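Local coordinates for carbohydrate-binding protein (Flavonifractor plautii, PDB 6N1B) that probably deacetylates the N-acetylgalactosamine of the blood group A antigen and binds the related blood group B trisaccharide, at residues A[29-34]-A[354-359]; A[53-58]-A[387-392]; A[74-77]-A[83-86]; A[87-90]-A[96-99]; A[120-125]-A[334-339]. One frame throughout, in Å; residues are numbered along the deposited sequence.

Interaction 1 (A[29-34]-A[354-359])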
# COMPACT_ATOMS: atom_id res chain seq x y z
N LEU A 29 -8.21 16.13 4.86
CA LEU A 29 -8.86 14.94 5.40
C LEU A 29 -9.01 15.09 6.89
O LEU A 29 -8.18 15.67 7.53
CB LEU A 29 -8.06 13.67 5.06
CG LEU A 29 -7.85 13.30 3.61
CD1 LEU A 29 -6.86 12.14 3.48
CD2 LEU A 29 -9.13 13.01 2.87
N ASN A 30 -10.09 14.47 7.42
CA ASN A 30 -10.31 14.45 8.87
C ASN A 30 -9.82 13.14 9.42
O ASN A 30 -10.38 12.07 9.08
CB ASN A 30 -11.82 14.60 9.08
CG ASN A 30 -12.32 15.98 8.61
OD1 ASN A 30 -13.34 15.97 7.82
ND2 ASN A 30 -11.68 16.98 8.98
N LYS A 31 -8.78 13.18 10.24
CA LYS A 31 -8.24 11.93 10.86
C LYS A 31 -9.20 11.44 11.93
O LYS A 31 -9.71 12.20 12.75
CB LYS A 31 -6.89 12.29 11.49
CG LYS A 31 -5.80 12.65 10.51
CD LYS A 31 -4.56 13.18 11.28
CE LYS A 31 -3.39 13.45 10.41
NZ LYS A 31 -2.20 13.85 11.19
N ALA A 32 -9.41 10.12 11.87
CA ALA A 32 -10.18 9.48 12.92
C ALA A 32 -9.31 9.42 14.17
O ALA A 32 -8.13 9.20 14.10
CB ALA A 32 -10.61 8.08 12.54
N PRO A 33 -9.91 9.57 15.37
CA PRO A 33 -9.13 9.42 16.61
C PRO A 33 -8.50 8.03 16.73
O PRO A 33 -9.11 7.06 16.25
CB PRO A 33 -10.20 9.61 17.71
CG PRO A 33 -11.41 10.10 17.08
CD PRO A 33 -11.35 9.85 15.59
N GLY A 34 -7.35 7.99 17.37
CA GLY A 34 -6.68 6.69 17.59
C GLY A 34 -6.22 6.08 16.23
O GLY A 34 -5.89 6.86 15.32
N VAL A 354 -9.45 6.82 3.55
CA VAL A 354 -8.00 6.68 3.48
C VAL A 354 -7.52 5.91 4.65
O VAL A 354 -7.64 6.37 5.83
CB VAL A 354 -7.27 8.02 3.35
CG1 VAL A 354 -5.77 7.83 3.25
CG2 VAL A 354 -7.87 8.82 2.14
N TRP A 355 -6.92 4.76 4.46
CA TRP A 355 -6.20 3.95 5.51
C TRP A 355 -4.79 4.37 5.40
O TRP A 355 -4.09 4.08 4.41
CB TRP A 355 -6.45 2.46 5.29
CG TRP A 355 -7.88 2.04 5.52
CD1 TRP A 355 -8.35 1.51 6.67
CD2 TRP A 355 -9.00 2.10 4.61
NE1 TRP A 355 -9.71 1.30 6.53
CE2 TRP A 355 -10.13 1.61 5.27
CE3 TRP A 355 -9.17 2.51 3.26
CZ2 TRP A 355 -11.37 1.58 4.68
CZ3 TRP A 355 -10.37 2.45 2.67
CH2 TRP A 355 -11.49 1.99 3.39
N TYR A 356 -4.30 5.16 6.39
CA TYR A 356 -2.96 5.71 6.35
C TYR A 356 -2.05 5.08 7.33
O TYR A 356 -2.44 4.88 8.50
CB TYR A 356 -2.95 7.25 6.48
CG TYR A 356 -3.15 7.87 7.85
CD1 TYR A 356 -4.44 8.13 8.33
CD2 TYR A 356 -2.12 8.29 8.56
CE1 TYR A 356 -4.64 8.82 9.55
CE2 TYR A 356 -2.28 8.99 9.74
CZ TYR A 356 -3.49 9.29 10.24
OH TYR A 356 -3.71 9.99 11.38
N SER A 357 -0.85 4.73 6.95
CA SER A 357 0.15 4.34 7.93
C SER A 357 0.99 5.52 8.32
O SER A 357 1.05 6.55 7.58
CB SER A 357 0.93 3.13 7.48
OG SER A 357 1.78 3.38 6.35
N ALA A 358 1.59 5.45 9.51
CA ALA A 358 2.41 6.56 10.02
C ALA A 358 3.32 6.02 11.10
O ALA A 358 3.25 4.87 11.50
CB ALA A 358 1.55 7.70 10.51
N LEU A 359 4.23 6.90 11.53
CA LEU A 359 5.20 6.57 12.59
C LEU A 359 5.22 7.72 13.61
O LEU A 359 5.06 8.87 13.24
CB LEU A 359 6.62 6.41 12.02
CG LEU A 359 6.88 5.19 11.16
CD1 LEU A 359 6.36 5.32 9.75
CD2 LEU A 359 8.34 4.90 11.15
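The last blade of a five-bladed beta-propeller contains this contact, in which L29 and K31, from the N-terminal end of the modelled chain, reach over an intervening strand to V354 and Y356. The backbones stay well apart, the CA atoms of L29 and V354 being 8.5 Å from each other, so side chains alone make the junction. L29 brings one methyl branch across V354 at about a right angle, with L29 CD1 3.7 Å from V354 CG2. Further along, the extended aliphatic chain of K31 runs crosswise over the phenol end of Y356. Its middle lies closest, K31 CD being 3.3 Å from Y356 OH and K31 CG 3.5 Å from the same oxygen, while the ring is approached obliquely. With chi1 at 77°, which sets its ring between the backbone N and the carbonyl carbon, Y356 projects from strand 351-361 toward the lysine.

Strand 30-31 is an edge strand of a sheet built otherwise from the C-terminal part of the chain, a closure of the kind called molecular Velcro in propellers. Strand 385-395 fills the gap: N30 and A32 pair with E393 and Y391 on one side of it, V354 and Y356 with A392 and G390 on the other. Both polar ends converge on D330, whose OD2 takes a salt bridge from K31 NZ and a hydrogen bond with Y356 OH. K31 NZ also bonds to the backbone oxygen of S322, and W329 packs its ring against that of Y356.

Interaction 2 (A[53-58]-A[387-392]). With CA (calcium ion), chain D.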
# COMPACT_ATOMS: atom_id res chain seq x y z
N THR A 53 2.54 -1.44 8.94
CA THR A 53 2.63 -0.35 7.96
C THR A 53 2.11 -0.79 6.62
O THR A 53 1.87 -1.97 6.37
CB THR A 53 4.14 0.14 7.91
OG1 THR A 53 4.18 1.41 7.29
CG2 THR A 53 4.99 -0.84 7.17
N HIS A 54 2.02 0.22 5.77
CA HIS A 54 1.75 -0.03 4.36
C HIS A 54 0.53 -0.92 4.07
O HIS A 54 0.62 -2.01 3.48
CB HIS A 54 3.00 -0.55 3.66
CG HIS A 54 3.05 -0.45 2.16
ND1 HIS A 54 2.22 -1.08 1.22
CD2 HIS A 54 4.04 0.26 1.51
CE1 HIS A 54 2.74 -0.71 0.02
NE2 HIS A 54 3.78 0.09 0.19
N PRO A 55 -0.64 -0.45 4.53
CA PRO A 55 -1.83 -1.17 4.20
C PRO A 55 -2.12 -1.07 2.71
O PRO A 55 -1.84 -0.04 2.11
CB PRO A 55 -2.94 -0.49 5.00
CG PRO A 55 -2.44 0.95 5.03
CD PRO A 55 -0.95 0.84 5.19
N ASP A 56 -2.91 -2.04 2.22
CA ASP A 56 -3.60 -1.91 0.94
C ASP A 56 -5.01 -2.54 1.06
O ASP A 56 -5.05 -3.76 1.39
CB ASP A 56 -2.81 -2.47 -0.23
CG ASP A 56 -3.33 -1.86 -1.52
OD1 ASP A 56 -3.41 -0.62 -1.64
OD2 ASP A 56 -3.79 -2.66 -2.42
N VAL A 57 -6.01 -1.69 0.88
CA VAL A 57 -7.35 -2.14 1.16
C VAL A 57 -8.13 -2.31 -0.14
O VAL A 57 -7.97 -1.49 -1.06
CB VAL A 57 -8.05 -1.10 2.06
CG1 VAL A 57 -9.49 -1.48 2.35
CG2 VAL A 57 -7.33 -1.01 3.40
N VAL A 58 -8.91 -3.38 -0.23
CA VAL A 58 -9.84 -3.64 -1.32
C VAL A 58 -11.27 -3.55 -0.74
O VAL A 58 -11.55 -4.23 0.23
CB VAL A 58 -9.61 -5.02 -1.95
CG1 VAL A 58 -10.69 -5.29 -3.00
CG2 VAL A 58 -8.20 -5.18 -2.55
N TRP A 387 5.33 2.08 14.56
CA TRP A 387 4.61 1.98 13.29
C TRP A 387 3.16 1.57 13.51
O TRP A 387 2.93 0.46 14.08
CB TRP A 387 5.25 0.93 12.35
CG TRP A 387 6.73 1.04 12.09
CD1 TRP A 387 7.72 0.79 12.94
CD2 TRP A 387 7.35 1.39 10.81
NE1 TRP A 387 8.99 0.90 12.31
CE2 TRP A 387 8.76 1.30 11.00
CE3 TRP A 387 6.85 1.73 9.59
CZ2 TRP A 387 9.66 1.51 9.99
CZ3 TRP A 387 7.76 2.03 8.54
CH2 TRP A 387 9.14 1.90 8.78
N ARG A 388 2.19 2.33 13.01
CA ARG A 388 0.79 1.93 13.07
C ARG A 388 0.05 2.33 11.79
O ARG A 388 0.53 3.12 10.95
CB ARG A 388 0.05 2.67 14.24
CG ARG A 388 0.57 2.49 15.64
CD ARG A 388 0.48 1.05 16.15
NE ARG A 388 0.94 1.05 17.53
CZ ARG A 388 1.26 -0.01 18.22
NH1 ARG A 388 1.17 -1.24 17.68
NH2 ARG A 388 1.68 0.13 19.49
N ILE A 389 -1.18 1.80 11.68
CA ILE A 389 -2.13 2.13 10.60
C ILE A 389 -3.38 2.70 11.22
O ILE A 389 -3.98 2.09 12.13
CB ILE A 389 -2.53 0.85 9.79
CG1 ILE A 389 -1.31 0.30 9.06
CG2 ILE A 389 -3.65 1.15 8.83
CD1 ILE A 389 -1.50 -1.17 8.58
N GLY A 390 -3.79 3.87 10.70
CA GLY A 390 -5.02 4.54 11.07
C GLY A 390 -5.90 4.90 9.88
O GLY A 390 -5.74 4.27 8.83
N TYR A 391 -6.77 5.91 10.05
CA TYR A 391 -7.77 6.18 9.08
C TYR A 391 -8.12 7.63 9.07
O TYR A 391 -8.14 8.32 10.12
CB TYR A 391 -9.03 5.34 9.41
CG TYR A 391 -10.19 5.49 8.43
CD1 TYR A 391 -10.20 4.86 7.20
CD2 TYR A 391 -11.25 6.32 8.75
CE1 TYR A 391 -11.22 5.06 6.29
CE2 TYR A 391 -12.32 6.50 7.81
CZ TYR A 391 -12.28 5.82 6.60
OH TYR A 391 -13.35 6.04 5.69
N ALA A 392 -8.41 8.17 7.86
CA ALA A 392 -8.89 9.52 7.67
C ALA A 392 -9.91 9.54 6.55
O ALA A 392 -9.91 8.67 5.69
CB ALA A 392 -7.69 10.39 7.37
CA CA D . -4.09 -0.65 -3.99
O HOH W 1 -6.43 -2.03 -3.40
O HOH W 2 -5.88 0.75 -3.39
O HOH W 3 -4.08 0.02 -6.29
O HOH W 4 -4.38 -2.55 -5.49
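T53 lies alongside the indole of W387, and P55 packs against I389, where strand 52-60 of the first propeller blade approaches strand 385-395 of the last. The two short segments run in roughly the same direction, 35° apart, with 6.7 Å between their axes. Packing is close at the T53 end: T53 OG1, which also bonds to S357 OG, sits at the edge of the indole, near its plane, 3.5 Å from W387 CE3, and T53 CB follows at 3.6 Å from that carbon. With chi1 at -65°, I389 sends its CG1 branch toward the first strand, placing I389 CD1 3.9 Å from P55 CB on the proline ring.

Beyond P55 the strands part, and D56 turns to a watery site. Its carboxylate grips a calcium ion with both oxygens, D56 OD1 at 2.4 Å and D56 OD2 at 2.6 Å, among four waters; one of these also donates to V57 O over 2.9 Å. D122 and D274 complete the protein ligands. The packed seam is therefore joined to an ionic site: calcium and the hydrogen bond from R336 NH1 to D56 OD1 probably stabilise the negative charge of this buried carboxylate.

Interaction 3 (A[74-77]-A[83-86])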
# COMPACT_ATOMS: atom_id res chain seq x y z
N THR A 74 1.88 -5.16 6.11
CA THR A 74 3.11 -5.83 6.66
C THR A 74 3.36 -5.30 8.06
O THR A 74 3.45 -4.08 8.26
CB THR A 74 4.32 -5.47 5.82
OG1 THR A 74 4.34 -4.05 5.55
CG2 THR A 74 4.36 -6.21 4.53
N PRO A 75 3.54 -6.19 9.02
CA PRO A 75 4.16 -5.76 10.23
C PRO A 75 5.45 -5.07 9.98
O PRO A 75 6.12 -5.28 8.96
CB PRO A 75 4.46 -7.12 10.99
CG PRO A 75 3.41 -8.06 10.40
CD PRO A 75 3.38 -7.65 8.96
N ASN A 76 5.91 -4.20 10.90
CA ASN A 76 7.28 -3.68 10.84
C ASN A 76 7.67 -3.12 12.18
O ASN A 76 6.82 -2.62 12.91
CB ASN A 76 7.47 -2.63 9.74
CG ASN A 76 8.90 -2.57 9.23
OD1 ASN A 76 9.64 -3.55 9.32
ND2 ASN A 76 9.27 -1.36 8.68
N VAL A 77 8.98 -3.18 12.47
CA VAL A 77 9.59 -2.52 13.64
C VAL A 77 10.87 -1.85 13.19
O VAL A 77 11.45 -2.25 12.16
CB VAL A 77 9.87 -3.57 14.77
CG1 VAL A 77 8.57 -4.24 15.22
CG2 VAL A 77 10.90 -4.56 14.38
N TYR A 83 10.44 -9.12 9.99
CA TYR A 83 9.01 -9.35 10.30
C TYR A 83 8.09 -8.76 9.28
O TYR A 83 6.85 -8.95 9.41
CB TYR A 83 8.64 -8.77 11.67
CG TYR A 83 9.54 -9.26 12.81
CD1 TYR A 83 9.90 -10.52 13.01
CD2 TYR A 83 10.03 -8.35 13.72
CE1 TYR A 83 10.73 -10.96 14.07
CE2 TYR A 83 10.85 -8.72 14.75
CZ TYR A 83 11.23 -10.02 14.89
OH TYR A 83 12.07 -10.42 15.91
N GLU A 84 8.62 -8.11 8.25
CA GLU A 84 7.87 -7.28 7.32
C GLU A 84 7.17 -8.11 6.23
O GLU A 84 7.37 -7.83 5.03
CB GLU A 84 8.79 -6.17 6.82
CG GLU A 84 8.10 -4.98 6.17
CD GLU A 84 8.98 -3.89 5.85
OE1 GLU A 84 10.24 -3.98 6.07
OE2 GLU A 84 8.49 -2.84 5.36
N ASN A 85 6.32 -9.04 6.66
CA ASN A 85 5.87 -10.09 5.75
C ASN A 85 4.42 -9.97 5.48
O ASN A 85 3.59 -9.87 6.43
CB ASN A 85 6.24 -11.43 6.33
CG ASN A 85 7.75 -11.45 6.65
OD1 ASN A 85 8.13 -11.75 7.85
ND2 ASN A 85 8.55 -11.14 5.71
N PRO A 86 4.02 -9.95 4.20
CA PRO A 86 2.59 -9.81 3.82
C PRO A 86 1.65 -10.66 4.66
O PRO A 86 1.85 -11.86 4.83
CB PRO A 86 2.57 -10.20 2.34
CG PRO A 86 3.92 -9.78 1.88
CD PRO A 86 4.88 -10.00 3.05
O HOH W 5 6.16 -2.54 3.94
O HOH W 6 10.30 -6.07 10.61
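E84 leaves its backbone with CG opposite N (chi1 -163°) and an extended chain, and N76 swings out likewise (chi1 -153°), which lays the amide of one over the carboxylate of the other. The two planes are stacked, 26° apart. Their nearest oxygens, N76 OD1 and E84 OE1, are 3.3 Å apart and, both being acceptors, form no hydrogen bond. Water supplies links instead: one molecule donates to E84 OE2 over 2.7 Å and also bonds to T74 OG1, and a second donates to N76 OD1 while accepting from Y83 N.

Segment 83-86 belongs to the sugar-side loop between strands 67-75 and 87-91 of the first blade. E84 centres an inverse gamma turn closed by N85 N to Y83 O at 2.8 Å, and its CA-H points nearly straight at P75 O, with E84 CA 3.1 Å from that oxygen. The proline ring rests on the turn, P75 CB lying 3.4 Å from Y83 O. Farther out, V77 CG2 meets the edge of the Y83 ring, 3.9 Å from Y83 CD2; Y83 itself stacks on Y42 and bonds to D44.

The E84 side chain comes within about 4 Å, nearest atoms, of the bound alpha-galactose and touches H117 of the glycan pocket. P75 O, buried without a hydrogen-bond partner, is probably compensated in part by the CA-H contact. The carboxylate lies beside the sugar stacked on the N76 amide and water-bridged to T74 OG1, which probably helps to position it.

Interaction 4 (A[87-90]-A[96-99])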
# COMPACT_ATOMS: atom_id res chain seq x y z
N SER A 87 0.62 -9.98 5.17
CA SER A 87 -0.38 -10.50 6.07
C SER A 87 -1.75 -10.03 5.57
O SER A 87 -1.87 -8.96 4.97
CB SER A 87 -0.08 -10.00 7.49
OG SER A 87 1.15 -10.53 7.98
N ILE A 88 -2.79 -10.84 5.87
CA ILE A 88 -4.15 -10.56 5.39
C ILE A 88 -5.13 -10.43 6.58
O ILE A 88 -5.07 -11.27 7.54
CB ILE A 88 -4.62 -11.70 4.48
CG1 ILE A 88 -3.79 -11.77 3.21
CG2 ILE A 88 -6.13 -11.71 4.18
CD1 ILE A 88 -4.12 -10.67 2.20
N VAL A 89 -6.02 -9.45 6.46
CA VAL A 89 -7.19 -9.38 7.33
C VAL A 89 -8.41 -9.06 6.43
O VAL A 89 -8.29 -8.62 5.28
CB VAL A 89 -7.04 -8.34 8.47
CG1 VAL A 89 -6.16 -8.89 9.58
CG2 VAL A 89 -6.56 -6.99 7.96
N ALA A 90 -9.61 -9.21 7.01
CA ALA A 90 -10.86 -8.90 6.42
C ALA A 90 -11.77 -8.15 7.40
O ALA A 90 -11.49 -8.22 8.63
CB ALA A 90 -11.59 -10.13 5.83
N HIS A 96 -12.86 -2.64 11.99
CA HIS A 96 -12.54 -3.77 12.84
C HIS A 96 -12.10 -4.91 11.94
O HIS A 96 -12.90 -5.42 11.15
CB HIS A 96 -13.79 -4.16 13.66
CG HIS A 96 -14.32 -3.01 14.44
ND1 HIS A 96 -15.37 -2.25 14.01
CD2 HIS A 96 -13.85 -2.43 15.58
CE1 HIS A 96 -15.59 -1.30 14.93
NE2 HIS A 96 -14.68 -1.39 15.89
N TRP A 97 -10.87 -5.32 12.02
CA TRP A 97 -10.27 -6.27 11.09
C TRP A 97 -10.11 -7.60 11.84
O TRP A 97 -9.74 -7.64 13.04
CB TRP A 97 -8.90 -5.74 10.68
CG TRP A 97 -8.97 -4.48 9.88
CD1 TRP A 97 -8.82 -3.20 10.35
CD2 TRP A 97 -9.32 -4.36 8.51
NE1 TRP A 97 -9.08 -2.28 9.37
CE2 TRP A 97 -9.37 -2.96 8.20
CE3 TRP A 97 -9.64 -5.27 7.50
CZ2 TRP A 97 -9.66 -2.52 6.92
CZ3 TRP A 97 -9.87 -4.81 6.26
CH2 TRP A 97 -9.93 -3.45 5.95
N VAL A 98 -10.31 -8.70 11.12
CA VAL A 98 -10.12 -10.03 11.67
C VAL A 98 -9.31 -10.91 10.72
O VAL A 98 -9.31 -10.66 9.50
CB VAL A 98 -11.50 -10.70 11.92
CG1 VAL A 98 -12.29 -9.95 12.96
CG2 VAL A 98 -12.32 -10.92 10.66
N GLU A 99 -8.67 -11.91 11.24
CA GLU A 99 -8.02 -12.91 10.41
C GLU A 99 -9.07 -13.94 10.04
O GLU A 99 -9.63 -14.55 10.96
CB GLU A 99 -6.82 -13.51 11.18
CG GLU A 99 -5.75 -12.55 11.50
CD GLU A 99 -4.65 -13.08 12.32
OE1 GLU A 99 -4.83 -13.21 13.54
OE2 GLU A 99 -3.53 -13.06 11.84
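A90 and V98 face each other as an antiparallel hydrogen-bonded pair, a single bridge made of two bonds. A90 N donates to V98 O at 2.9 Å and V98 N to A90 O at 2.8 Å, both close to straight. Around this pair the two segments touch through carbon: V89 CA lies 3.3 Å from V98 O, and V98 CG2 comes within 3.5 Å of A90 O. V89 carries the apolar part: chi1 of -78° puts CG1 anti to the carbonyl carbon and leaves V89 CG2 between N and the carbonyl carbon, from where it reaches W97 CE3 at 3.6 Å, the two side chains crossing at about a right angle. On its other branch V89 CG1 brushes E99 CG.

A second shell fixes these groups. The W97 indole stacks on F38, which also packs against V89, and its NE1 bonds to Q36 OE1. N105 serves both segments, donating from ND2 to E99 OE2 and accepting from I88 N through OD1, while H96 is held by D93 and S91.

Strand 87-91 is an outer strand of the first blade, bonded through S87 and V89 to Y73 and A71 of strand 67-75. The turn back through 96-99 lies along its outer side, and W97 reaches past it to A71 and, in the last blade, to W355.

Interaction 5 (A[120-125]-A[334-339]). With CA (calcium ion), chain C; CA (calcium ion), chain D.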
# COMPACT_ATOMS: atom_id res chain seq x y z
N ASP A 120 5.94 -3.68 1.21
CA ASP A 120 5.22 -2.99 0.12
C ASP A 120 4.14 -3.83 -0.52
O ASP A 120 4.11 -3.99 -1.80
CB ASP A 120 6.19 -2.48 -0.96
CG ASP A 120 7.15 -1.40 -0.49
OD1 ASP A 120 7.12 -1.06 0.70
OD2 ASP A 120 8.04 -1.06 -1.29
N ALA A 121 3.18 -4.34 0.22
CA ALA A 121 2.11 -5.13 -0.36
C ALA A 121 1.05 -4.23 -1.01
O ALA A 121 0.68 -3.18 -0.54
CB ALA A 121 1.50 -6.03 0.64
N ASP A 122 0.42 -4.78 -2.06
CA ASP A 122 -0.74 -4.16 -2.77
C ASP A 122 -1.57 -5.25 -3.38
O ASP A 122 -0.99 -6.22 -3.91
CB ASP A 122 -0.20 -3.19 -3.85
CG ASP A 122 -1.27 -2.40 -4.60
OD1 ASP A 122 -1.74 -1.25 -4.16
OD2 ASP A 122 -1.73 -2.96 -5.65
N MET A 123 -2.90 -5.17 -3.23
CA MET A 123 -3.79 -6.28 -3.61
C MET A 123 -4.92 -5.74 -4.48
O MET A 123 -5.49 -4.67 -4.25
CB MET A 123 -4.33 -6.91 -2.34
CG MET A 123 -5.28 -8.09 -2.49
SD MET A 123 -5.51 -9.03 -1.01
CE MET A 123 -6.44 -7.86 -0.04
N VAL A 124 -5.24 -6.58 -5.48
CA VAL A 124 -6.31 -6.32 -6.45
C VAL A 124 -7.34 -7.44 -6.45
O VAL A 124 -6.95 -8.60 -6.40
CB VAL A 124 -5.67 -6.21 -7.85
CG1 VAL A 124 -6.68 -5.75 -8.92
CG2 VAL A 124 -4.60 -5.24 -7.85
N TYR A 125 -8.60 -7.07 -6.56
CA TYR A 125 -9.65 -8.03 -6.88
C TYR A 125 -9.76 -8.24 -8.38
O TYR A 125 -9.86 -7.27 -9.14
CB TYR A 125 -11.00 -7.55 -6.35
CG TYR A 125 -12.14 -8.47 -6.69
CD1 TYR A 125 -12.16 -9.75 -6.19
CD2 TYR A 125 -13.12 -8.09 -7.55
CE1 TYR A 125 -13.15 -10.63 -6.46
CE2 TYR A 125 -14.19 -8.95 -7.87
CZ TYR A 125 -14.20 -10.23 -7.36
OH TYR A 125 -15.23 -11.10 -7.73
N ILE A 334 3.91 10.77 7.61
CA ILE A 334 2.88 9.94 7.06
C ILE A 334 3.49 8.97 6.10
O ILE A 334 4.34 9.37 5.25
CB ILE A 334 1.75 10.73 6.41
CG1 ILE A 334 1.21 11.84 7.33
CG2 ILE A 334 0.68 9.84 5.94
CD1 ILE A 334 0.67 11.35 8.62
N TYR A 335 3.16 7.69 6.25
CA TYR A 335 3.74 6.62 5.45
C TYR A 335 2.69 6.16 4.40
O TYR A 335 1.67 6.79 4.20
CB TYR A 335 4.27 5.46 6.36
CG TYR A 335 5.53 4.82 5.85
CD1 TYR A 335 6.75 5.55 6.05
CD2 TYR A 335 5.62 3.63 5.18
CE1 TYR A 335 7.95 5.03 5.54
CE2 TYR A 335 6.77 3.11 4.66
CZ TYR A 335 7.97 3.87 4.86
OH TYR A 335 9.16 3.39 4.28
N ARG A 336 3.02 5.08 3.69
CA ARG A 336 2.19 4.69 2.58
C ARG A 336 0.77 4.46 2.94
O ARG A 336 0.49 3.83 3.97
CB ARG A 336 2.83 3.45 1.92
CG ARG A 336 2.24 3.14 0.53
CD ARG A 336 0.99 2.24 0.46
NE ARG A 336 0.85 1.82 -0.94
CZ ARG A 336 -0.12 1.01 -1.39
NH1 ARG A 336 -1.08 0.59 -0.60
NH2 ARG A 336 -0.18 0.74 -2.68
N SER A 337 -0.14 4.96 2.13
CA SER A 337 -1.56 4.96 2.45
C SER A 337 -2.35 4.35 1.31
O SER A 337 -1.91 4.37 0.14
CB SER A 337 -1.97 6.38 2.75
OG SER A 337 -1.20 6.88 3.88
N SER A 338 -3.50 3.77 1.58
CA SER A 338 -4.41 3.18 0.61
C SER A 338 -5.74 3.87 0.69
O SER A 338 -6.14 4.32 1.72
CB SER A 338 -4.49 1.69 0.90
OG SER A 338 -5.35 1.02 0.02
N PHE A 339 -6.46 3.94 -0.42
CA PHE A 339 -7.74 4.64 -0.38
C PHE A 339 -8.78 3.97 -1.23
O PHE A 339 -8.48 3.19 -2.17
CB PHE A 339 -7.60 6.10 -0.78
CG PHE A 339 -7.38 6.33 -2.22
CD1 PHE A 339 -6.12 6.08 -2.83
CD2 PHE A 339 -8.34 6.80 -2.99
CE1 PHE A 339 -5.96 6.34 -4.18
CE2 PHE A 339 -8.22 7.04 -4.38
CZ PHE A 339 -7.00 6.83 -4.93
CA CA C . 8.19 0.17 1.79
CA CA D . -4.09 -0.65 -3.99
O HOH W 7 9.33 1.05 3.18
O HOH W 8 6.44 0.15 3.04
O HOH W 9 9.10 -1.26 3.11
O HOH W 10 9.85 0.01 0.44
O HOH W 2 -5.88 0.75 -3.39
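Segments 120-125 and 334-339 do not pair, their nearest CA atoms, those of D122 and S338, lying 8.9 Å apart, so the link depends on one long side chain, R336, reaching D122. R336 NH2 donates to D122 OD1 over 2.9 Å at 158°, a salt bridge. The carboxylate oxygen lies near the plane of the guanidinium, at its edge, whereas the guanidinium meets the anti side of D122 OD1 and somewhat out of the carboxylate plane; the two planes stand 85° apart. A bend at chi2 (-88°) turns the arginine along this path, and A121 O lies above one face of its guanidinium. Its other terminal nitrogen, NH1, bonds to D56 OD1 and P55 O.

Each strand heads a blade, 116-126 the second and 333-342 the last, and they face each other near the middle of the propeller. D122 OD1 also binds the central calcium ion at 2.4 Å, together with D56 and D274. At the other end D120 OD1 holds a second ion, modelled as calcium, at 2.0 Å, with H272 as the other protein ligand. Y335, which touches the bound alpha-galactose, meets this site indirectly: Y335 OH is 2.6 Å from a water that coordinates the ion. S337 OG donates to Y335 O, bracing the backbone there.

D122 OD1 thus serves a metal and an arginine at once. The positive guanidinium, together with the central ion, probably offsets the gathered charge of D122 and D56 and helps keep their carboxylates in place.

In the fold
The five contacts belong to a five-bladed propeller. Interactions 3 and 4 lie in the first blade, on successive strands 67-75 and 87-91 and their loops, about 14 Å between centres. Interaction 1 is in the last blade; interaction 2 joins these two blades, and its segments alternate with those of interaction 1 along the chain. Interaction 5 ties the second blade to the last and is nested inside both; its centre lies only about 2 Å from the centre of the chain and about 7 Å from that of interaction 2, with which it shares a calcium ion. Ring closure of the propeller, central metal and the sugar-facing loop of 74-77 and 83-86 are thus connected through shared strands.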